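Local atomic coordinates of SalCYP truncation (Salinispora tropica, PDB entry 7ABB), a protein that belongs to the cytochrome P450 family of heme proteins and holds a heme c group in a mainly helical fold. Residues Ala270-Glu273 with Glu274-Val278; Pro331-Ala334 with Phe335-His339. All blocks are in the same frame, centred on the assembly; numbering follows the deposited sequence.

Interaction 1 of 2, residues Ala270-Glu273 with Glu274-Val278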
loop_
_atom_site.group_PDB
_atom_site.type_symbol
_atom_site.label_atom_id
_atom_site.label_comp_id
_atom_site.label_asym_id
_atom_site.label_seq_id
_atom_site.Cartn_x
_atom_site.Cartn_y
_atom_site.Cartn_z
ATOM N N ALA A 270 -0.221 17.984 -0.810
ATOM C CA ALA A 270 -0.677 17.904 0.573
ATOM C C ALA A 270 -1.966 17.100 0.681
ATOM O O ALA A 270 -2.180 16.367 1.659
ATOM C CB ALA A 270 -0.874 19.314 1.130
ATOM N N ALA A 271 -2.858 17.248 -0.296
ATOM C CA ALA A 271 -4.084 16.466 -0.274
ATOM C C ALA A 271 -3.786 14.975 -0.379
ATOM O O ALA A 271 -4.379 14.166 0.359
ATOM C CB ALA A 271 -5.021 16.922 -1.402
ATOM N N VAL A 272 -2.821 14.594 -1.222
ATOM C CA VAL A 272 -2.469 13.184 -1.332
ATOM C C VAL A 272 -1.960 12.652 0.011
ATOM O O VAL A 272 -2.354 11.560 0.444
ATOM C CB VAL A 272 -1.441 12.961 -2.463
ATOM C CG1 VAL A 272 -0.880 11.552 -2.379
ATOM C CG2 VAL A 272 -2.119 13.202 -3.806
ATOM N N GLU A 273 -1.105 13.416 0.694
ATOM C CA GLU A 273 -0.590 12.966 1.988
ATOM C C GLU A 273 -1.704 12.876 3.017
ATOM O O GLU A 273 -1.695 11.988 3.874
ATOM C CB GLU A 273 0.497 13.900 2.483
ATOM C CG GLU A 273 1.667 14.027 1.554
ATOM C CD GLU A 273 2.365 12.705 1.278
ATOM O OE1 GLU A 273 2.720 12.454 0.111
ATOM O OE2 GLU A 273 2.579 11.936 2.241
ATOM N N GLU A 274 -2.668 13.796 2.969
ATOM C CA GLU A 274 -3.745 13.731 3.940
ATOM C C GLU A 274 -4.643 12.525 3.680
ATOM O O GLU A 274 -5.095 11.876 4.635
ATOM C CB GLU A 274 -4.533 15.036 3.928
ATOM C CG GLU A 274 -5.771 15.077 4.833
ATOM C CD GLU A 274 -5.466 15.071 6.323
ATOM O OE1 GLU A 274 -4.350 14.637 6.739
ATOM O OE2 GLU A 274 -6.330 15.523 7.130
ATOM N N PHE A 275 -4.886 12.184 2.415
ATOM C CA PHE A 275 -5.657 10.979 2.123
ATOM C C PHE A 275 -4.881 9.721 2.494
ATOM O O PHE A 275 -5.468 8.764 3.013
ATOM C CB PHE A 275 -6.079 10.945 0.657
ATOM C CG PHE A 275 -7.280 11.793 0.351
ATOM C CD1 PHE A 275 -8.456 11.616 1.036
ATOM C CD2 PHE A 275 -7.230 12.726 -0.665
ATOM C CE1 PHE A 275 -9.576 12.400 0.728
ATOM C CE2 PHE A 275 -8.342 13.486 -0.990
ATOM C CZ PHE A 275 -9.493 13.314 -0.305
ATOM N N LEU A 276 -3.561 9.712 2.269
ATOM C CA LEU A 276 -2.772 8.569 2.724
ATOM C C LEU A 276 -2.924 8.356 4.228
ATOM O O LEU A 276 -3.089 7.218 4.709
ATOM C CB LEU A 276 -1.303 8.756 2.336
ATOM C CG LEU A 276 -0.971 8.568 0.856
ATOM C CD1 LEU A 276 0.414 9.134 0.538
ATOM C CD2 LEU A 276 -1.064 7.084 0.528
ATOM N N ARG A 277 -2.864 9.445 5.004
ATOM C CA ARG A 277 -3.103 9.352 6.442
ATOM C C ARG A 277 -4.483 8.784 6.729
ATOM O O ARG A 277 -4.626 7.802 7.461
ATOM C CB ARG A 277 -2.958 10.732 7.080
ATOM C CG ARG A 277 -3.153 10.693 8.584
ATOM C CD ARG A 277 -3.250 12.066 9.270
ATOM N NE ARG A 277 -4.489 12.794 8.940
ATOM C CZ ARG A 277 -5.650 12.608 9.556
ATOM N NH1 ARG A 277 -5.764 11.709 10.515
ATOM N NH2 ARG A 277 -6.726 13.318 9.176
ATOM N N VAL A 278 -5.522 9.410 6.160
ATOM C CA VAL A 278 -6.897 9.127 6.555
ATOM C C VAL A 278 -7.315 7.714 6.158
ATOM O O VAL A 278 -8.098 7.061 6.860
ATOM C CB VAL A 278 -7.804 10.195 5.912
ATOM C CG1 VAL A 278 -9.249 9.709 5.752
ATOM C CG2 VAL A 278 -7.699 11.465 6.732
#
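V272 and L276 lie side by side, one turn apart on helix 268-278, and point the same way. V272 CG1 meets L276 CD1 at 4.0 Å. E273 also runs alongside L276. Its chain bends at chi2 (-59°), and OE2 comes to 3.9 Å from L276 CD1. The same methyl thus touches an apolar branch and a carboxylate. That carboxylate has its own polar partners, H332 and R349. CD2 of the F275 ring lies 3.4 Å from A271 O, which meets the ring obliquely.

E274 and R277 are the pair of the ExxR motif in the K helix of cytochromes P450. R277 grips E274 side-on. NE reaches OE1 at 2.9 Å and NH2 reaches OE2 at 3.0 Å, both nearly straight. The two oxygens lie in the guanidinium plane, but the nitrogens come from above the carboxylate plane, so the flat groups are not coplanar. A bend at chi3 (69°) turns the guanidinium toward the glutamate. E274 OE2 also accepts a hydrogen bond from D324 N and forms a salt bridge with R327. R277 NH1 is hydrogen-bonded to the carbonyls of N311 and P320. Between R277 and R327, buried E274 is probably kept ionised.

Interaction 2 of 2, residues Pro331-Ala334 with Phe335-His339. With HEC (heme c), chain B.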
loop_
_atom_site.group_PDB
_atom_site.type_symbol
_atom_site.label_atom_id
_atom_site.label_comp_id
_atom_site.label_asym_id
_atom_site.label_seq_id
_atom_site.Cartn_x
_atom_site.Cartn_y
_atom_site.Cartn_z
ATOM N N PRO A 331 2.739 14.292 10.040
ATOM C CA PRO A 331 3.837 13.319 10.056
ATOM C C PRO A 331 3.328 11.881 10.006
ATOM O O PRO A 331 3.753 11.021 10.775
ATOM C CB PRO A 331 4.535 13.635 11.380
ATOM C CG PRO A 331 3.380 13.958 12.258
ATOM C CD PRO A 331 2.467 14.800 11.403
ATOM N N HIS A 332 2.416 11.611 9.074
ATOM C CA HIS A 332 1.778 10.307 9.047
ATOM C C HIS A 332 2.803 9.229 8.676
ATOM O O HIS A 332 3.864 9.499 8.103
ATOM C CB HIS A 332 0.619 10.302 8.054
ATOM C CG HIS A 332 1.054 10.350 6.627
ATOM N ND1 HIS A 332 1.580 9.246 5.992
ATOM C CD2 HIS A 332 1.117 11.369 5.735
ATOM C CE1 HIS A 332 1.909 9.573 4.754
ATOM N NE2 HIS A 332 1.647 10.854 4.574
ATOM N N ILE A 333 2.460 7.990 9.018
ATOM C CA ILE A 333 3.265 6.824 8.640
ATOM C C ILE A 333 2.435 5.852 7.800
ATOM O O ILE A 333 2.405 4.645 8.057
ATOM C CB ILE A 333 3.868 6.124 9.874
ATOM C CG1 ILE A 333 2.804 5.785 10.934
ATOM C CG2 ILE A 333 4.921 7.007 10.496
ATOM C CD1 ILE A 333 3.267 4.752 11.930
ATOM N N ALA A 334 1.759 6.370 6.772
ATOM C CA ALA A 334 1.000 5.523 5.870
ATOM C C ALA A 334 1.861 4.465 5.229
ATOM O O ALA A 334 1.339 3.435 4.780
ATOM C CB ALA A 334 0.362 6.366 4.778
ATOM N N PHE A 335 3.167 4.717 5.129
ATOM C CA PHE A 335 4.104 3.793 4.500
ATOM C C PHE A 335 4.984 3.088 5.525
ATOM O O PHE A 335 6.033 2.538 5.169
ATOM C CB PHE A 335 4.978 4.539 3.494
ATOM C CG PHE A 335 4.221 5.035 2.286
ATOM C CD1 PHE A 335 3.715 4.151 1.348
ATOM C CD2 PHE A 335 4.026 6.390 2.108
ATOM C CE1 PHE A 335 3.028 4.616 0.235
ATOM C CE2 PHE A 335 3.347 6.868 0.996
ATOM C CZ PHE A 335 2.843 5.977 0.067
ATOM N N GLY A 336 4.599 3.104 6.793
ATOM C CA GLY A 336 5.438 2.582 7.833
ATOM C C GLY A 336 6.588 3.513 8.164
ATOM O O GLY A 336 6.658 4.662 7.731
ATOM N N THR A 337 7.518 2.983 8.939
ATOM C CA THR A 337 8.730 3.708 9.300
ATOM C C THR A 337 9.745 2.660 9.752
ATOM O O THR A 337 9.432 1.472 9.814
ATOM C CB THR A 337 8.425 4.805 10.333
ATOM O OG1 THR A 337 9.597 5.594 10.550
ATOM C CG2 THR A 337 7.938 4.238 11.652
ATOM N N GLY A 338 10.965 3.093 10.051
ATOM C CA GLY A 338 12.006 2.134 10.351
ATOM C C GLY A 338 12.521 1.458 9.090
ATOM O O GLY A 338 12.278 1.912 7.982
ATOM N N HIS A 339 13.190 0.321 9.278
ATOM C CA HIS A 339 13.973 -0.265 8.186
ATOM C C HIS A 339 13.103 -0.865 7.108
ATOM O O HIS A 339 13.545 -0.973 5.953
ATOM C CB HIS A 339 14.885 -1.341 8.741
ATOM C CG HIS A 339 16.039 -0.800 9.522
ATOM N ND1 HIS A 339 16.780 0.282 9.098
ATOM C CD2 HIS A 339 16.556 -1.168 10.716
ATOM C CE1 HIS A 339 17.724 0.540 9.987
ATOM N NE2 HIS A 339 17.608 -0.322 10.981
HETATM FE FE HEC B . 4.545 -0.829 0.233
HETATM C CHA HEC B . 6.412 -2.337 2.699
HETATM C CHB HEC B . 2.471 0.417 2.659
HETATM C CHC HEC B . 2.692 0.715 -2.205
HETATM C CHD HEC B . 6.385 -2.371 -2.181
HETATM N NA HEC B . 4.456 -0.954 2.244
HETATM C C1A HEC B . 5.350 -1.588 3.108
HETATM C C2A HEC B . 4.994 -1.367 4.495
HETATM C C3A HEC B . 3.899 -0.587 4.458
HETATM C C4A HEC B . 3.554 -0.328 3.081
HETATM C CMA HEC B . 3.077 -0.056 5.646
HETATM C CAA HEC B . 5.762 -1.889 5.761
HETATM C CBA HEC B . 5.318 -3.271 6.228
HETATM C CGA HEC B . 6.079 -3.656 7.485
HETATM O O1A HEC B . 5.882 -4.825 7.888
HETATM O O2A HEC B . 6.832 -2.801 8.021
HETATM N NB HEC B . 2.875 0.288 0.219
HETATM C C1B HEC B . 2.187 0.738 1.332
HETATM C C2B HEC B . 1.146 1.607 0.872
HETATM C C3B HEC B . 1.227 1.707 -0.468
HETATM C C4B HEC B . 2.289 0.868 -0.903
HETATM C CMB HEC B . 0.187 2.294 1.865
HETATM C CAB HEC B . 0.413 2.441 -1.501
HETATM C CBB HEC B . -0.488 3.521 -0.997
HETATM N NC HEC B . 4.532 -0.863 -1.804
HETATM C C1C HEC B . 3.739 -0.076 -2.607
HETATM C C2C HEC B . 4.158 -0.232 -3.975
HETATM C C3C HEC B . 5.203 -1.090 -3.998
HETATM C C4C HEC B . 5.425 -1.503 -2.632
HETATM C CMC HEC B . 3.511 0.505 -5.148
HETATM C CAC HEC B . 6.027 -1.651 -5.169
HETATM C CBC HEC B . 6.039 -0.911 -6.506
HETATM N ND HEC B . 6.069 -2.117 0.269
HETATM C C1D HEC B . 6.681 -2.621 -0.879
HETATM C C2D HEC B . 7.750 -3.475 -0.468
HETATM C C3D HEC B . 7.781 -3.490 1.019
HETATM C C4D HEC B . 6.710 -2.595 1.400
HETATM C CMD HEC B . 8.676 -4.250 -1.414
HETATM C CAD HEC B . 8.737 -4.263 1.944
HETATM C CBD HEC B . 9.900 -3.355 2.262
HETATM C CGD HEC B . 10.828 -4.027 3.256
HETATM O O1D HEC B . 11.975 -3.559 3.416
HETATM O O2D HEC B . 10.392 -5.023 3.867
#
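A type I beta turn from I333 to G336 overlaps the start of the heme-binding loop, and G336 closes it on I333. G336 N donates to I333 O at 3.0 Å. The donor stands well above the carbonyl plane, 66° out of it, so the bond does not lie along a lone pair. A side-chain bond braces the start of the turn. A334 N donates to H332 ND1 at 3.0 Å and lies in the plane of the imidazole. The ring is thereby held at its edge, and ND1 is the acceptor.

The side chain of I333, at the start of the turn, crosses that of T337, just past its end, at a slant. CG2 of I333 is 4.1 Å from T337 CB. I333 CB also lies 3.8 Å from G336 O. The first torsion of I333 (53°) sets CG1 between the backbone N and the carbonyl carbon, which leaves CG2 beside the backbone N and facing T337. I333 packs further on helix 49-56, and T337 OG1 is hydrogen-bonded to R57 NH2.

The run F335-G336-T337-G338 opens the FGxGxxxC signature of cytochromes P450. Its cysteine position is C342, which in this family supplies the axial thiolate of the heme. The backbones of F335 and C342 are hydrogen-bonded. At G338 a CB would press on T337 O.

The CD1-CE1 edge of F335 comes down over the face of pyrrole B of the heme c, with the two planes steeply inclined. CE1 is 3.5 Å from C3B and CD1 is 3.6 Å from C2B, while C4B lies in the phenyl plane. With chi1 at -68°, CG sits anti to the carbonyl carbon and beside the backbone N, which sends the ring toward this pyrrole. A334 O is 3.3 Å from the heme methyl CMB, and G336 N is 3.7 Å from CMA.

How the interactions relate
Both interactions are largely buried, with centres about 13 Å apart. Interaction 1 comes first in the chain and interaction 2 some fifty residues later. Interaction 1 is a regular helix, and its polar side chains carry charge. Interaction 2 is an irregular loop with a single turn bond between its segments, and it lies against the heme c. The two meet directly. E273 OE2 is 2.7 Å from H332 NE2, a probable hydrogen bond that engages the second nitrogen of the imidazole. L276 CD1 packs on F335 CE2 at 3.7 Å. L276 of interaction 1 and A334, F335, G336 and H339 of interaction 2 all belong to the heme c pocket. Helix 345-362 contacts both interactions.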